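Side-chain contact in thiol transferase (Phanerochaete chrysosporium, PDB 4F0B), which is a Ure2p-class glutathione transferase that binds oxidized glutathione and probably catalyses thiol transfer with glutathione: residues Leu25-Lys30 with Pro36-Val41. Sequence-based numbering, arbitrary orientation.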
loop_
_atom_site.group_PDB
_atom_site.type_symbol
_atom_site.label_atom_id
_atom_site.label_comp_id
_atom_site.label_asym_id
_atom_site.label_seq_id
_atom_site.Cartn_x
_atom_site.Cartn_y
_atom_site.Cartn_z
ATOM N N LEU A 25 -10.724 4.099 -13.820
ATOM C CA LEU A 25 -10.109 3.141 -14.713
ATOM C C LEU A 25 -11.134 2.409 -15.591
ATOM O O LEU A 25 -10.902 2.247 -16.784
ATOM C CB LEU A 25 -9.258 2.153 -13.928
ATOM C CG LEU A 25 -8.577 1.104 -14.820
ATOM C CD1 LEU A 25 -7.644 1.702 -15.857
ATOM C CD2 LEU A 25 -7.838 0.131 -13.917
ATOM N N LEU A 26 -12.264 1.975 -15.015
ATOM C CA LEU A 26 -13.291 1.305 -15.825
ATOM C C LEU A 26 -13.734 2.193 -16.980
ATOM O O LEU A 26 -13.888 1.724 -18.106
ATOM C CB LEU A 26 -14.482 0.914 -14.947
ATOM C CG LEU A 26 -14.176 -0.277 -14.024
ATOM C CD1 LEU A 26 -15.163 -0.338 -12.872
ATOM C CD2 LEU A 26 -14.220 -1.573 -14.834
ATOM N N GLU A 27 -13.935 3.485 -16.734
ATOM C CA GLU A 27 -14.340 4.370 -17.825
ATOM C C GLU A 27 -13.208 4.620 -18.832
ATOM O O GLU A 27 -13.475 4.731 -20.030
ATOM C CB GLU A 27 -14.880 5.698 -17.271
ATOM C CG GLU A 27 -16.229 5.587 -16.548
ATOM C CD GLU A 27 -17.352 5.129 -17.472
ATOM O OE1 GLU A 27 -17.359 5.456 -18.692
ATOM O OE2 GLU A 27 -18.286 4.443 -16.996
ATOM N N GLU A 28 -11.963 4.681 -18.375
ATOM C CA GLU A 28 -10.841 4.800 -19.316
ATOM C C GLU A 28 -10.763 3.571 -20.213
ATOM O O GLU A 28 -10.566 3.682 -21.432
ATOM C CB GLU A 28 -9.510 4.996 -18.589
ATOM C CG GLU A 28 -9.392 6.279 -17.734
ATOM C CD GLU A 28 -9.114 7.546 -18.544
ATOM O OE1 GLU A 28 -9.081 7.495 -19.790
ATOM O OE2 GLU A 28 -8.950 8.590 -17.895
ATOM N N LEU A 29 -10.977 2.392 -19.612
ATOM C CA LEU A 29 -10.968 1.149 -20.388
ATOM C C LEU A 29 -12.127 1.121 -21.372
ATOM O O LEU A 29 -11.953 0.761 -22.541
ATOM C CB LEU A 29 -11.046 -0.052 -19.442
ATOM C CG LEU A 29 -9.826 -0.256 -18.546
ATOM C CD1 LEU A 29 -10.140 -1.310 -17.477
ATOM C CD2 LEU A 29 -8.605 -0.686 -19.373
ATOM N N LYS A 30 -13.318 1.501 -20.923
ATOM C CA LYS A 30 -14.481 1.526 -21.819
ATOM C C LYS A 30 -14.225 2.440 -23.038
ATOM O O LYS A 30 -14.619 2.093 -24.163
ATOM C CB LYS A 30 -15.747 1.969 -21.071
ATOM C CG LYS A 30 -16.347 0.909 -20.115
ATOM C CD LYS A 30 -17.337 1.524 -19.134
ATOM C CE LYS A 30 -18.501 2.230 -19.834
ATOM N NZ LYS A 30 -19.541 2.682 -18.834
ATOM N N PRO A 36 -14.794 -3.153 -20.026
ATOM C CA PRO A 36 -16.022 -3.837 -19.606
ATOM C C PRO A 36 -17.108 -2.898 -19.080
ATOM O O PRO A 36 -16.828 -1.892 -18.417
ATOM C CB PRO A 36 -15.537 -4.751 -18.474
ATOM C CG PRO A 36 -14.404 -3.948 -17.826
ATOM C CD PRO A 36 -13.754 -3.188 -18.972
ATOM N N ASP A 37 -18.365 -3.245 -19.331
ATOM C CA ASP A 37 -19.445 -2.587 -18.621
ATOM C C ASP A 37 -19.505 -3.083 -17.187
ATOM O O ASP A 37 -19.004 -4.164 -16.867
ATOM C CB ASP A 37 -20.784 -2.841 -19.314
ATOM C CG ASP A 37 -20.894 -2.109 -20.644
ATOM O OD1 ASP A 37 -20.730 -0.865 -20.640
ATOM O OD2 ASP A 37 -21.117 -2.769 -21.691
ATOM N N TYR A 38 -20.102 -2.287 -16.320
ATOM C CA TYR A 38 -20.084 -2.564 -14.891
ATOM C C TYR A 38 -21.342 -2.037 -14.188
ATOM O O TYR A 38 -21.993 -1.086 -14.646
ATOM C CB TYR A 38 -18.782 -1.999 -14.230
ATOM C CG TYR A 38 -18.664 -0.490 -14.286
ATOM C CD1 TYR A 38 -18.164 0.140 -15.423
ATOM C CD2 TYR A 38 -19.086 0.298 -13.223
ATOM C CE1 TYR A 38 -18.084 1.515 -15.512
ATOM C CE2 TYR A 38 -18.971 1.692 -13.271
ATOM C CZ TYR A 38 -18.478 2.281 -14.418
ATOM O OH TYR A 38 -18.441 3.646 -14.502
ATOM N N GLU A 39 -21.705 -2.703 -13.098
ATOM C CA GLU A 39 -22.715 -2.233 -12.172
ATOM C C GLU A 39 -22.013 -1.495 -11.068
ATOM O O GLU A 39 -20.907 -1.891 -10.631
ATOM C CB GLU A 39 -23.480 -3.425 -11.533
ATOM C CG GLU A 39 -24.417 -3.050 -10.332
ATOM C CD GLU A 39 -25.156 -4.237 -9.686
ATOM O OE1 GLU A 39 -24.845 -5.412 -10.008
ATOM O OE2 GLU A 39 -26.077 -4.006 -8.845
ATOM N N THR A 40 -22.662 -0.448 -10.573
ATOM C CA THR A 40 -22.213 0.243 -9.384
ATOM C C THR A 40 -23.183 0.011 -8.231
ATOM O O THR A 40 -24.388 0.166 -8.382
ATOM C CB THR A 40 -22.156 1.733 -9.643
ATOM O OG1 THR A 40 -21.190 1.977 -10.673
ATOM C CG2 THR A 40 -21.730 2.497 -8.356
ATOM N N VAL A 41 -22.647 -0.431 -7.096
ATOM C CA VAL A 41 -23.412 -0.586 -5.851
ATOM C C VAL A 41 -22.865 0.463 -4.918
ATOM O O VAL A 41 -21.719 0.365 -4.466
ATOM C CB VAL A 41 -23.253 -1.981 -5.245
ATOM C CG1 VAL A 41 -24.004 -2.067 -3.911
ATOM C CG2 VAL A 41 -23.769 -3.032 -6.217
HETATM O O HOH W 1 -20.964 0.328 -18.120
#
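The carboxylate oxygen OE2 of E27 is gripped twice: Y38 OH donates to its anti lone pair at 2.6 Å, and K30 NZ reaches it from the syn side in a 2.8 Å salt bridge, 26° out of the carboxylate plane. The planes of the carboxylate and the phenol ring are 65° apart, and the two bonds together should fix the rotation of the carboxylate and favour its ionised form. Y38 CB points toward the helix, and chi1 64° sets the ring between the backbone N and the carbonyl carbon. L26 CD1 sits over one face, 3.9 Å from the ring centroid, a CH-pi contact, while K30 CD lies at the ring edge. L26 CD2 meets P36 CG at 3.8 Å, and L29 CB approaches the same proline, which follows a cis peptide bond. Near exposed D37 a water accepts from K30 NZ and, at a longer 3.3 Å, from Y38 N, and donates to D37 OD1, bridging lysine and aspartate without a direct salt bridge. F95 of helix 84-95 also packs on P36. Segments 25-30 and 38-41 run nearly antiparallel, within the beta-alpha-beta crossover of strand 9-13, helix 20-33 and strand 38-42 in the thioredoxin-like N-terminal domain of glutathione transferases.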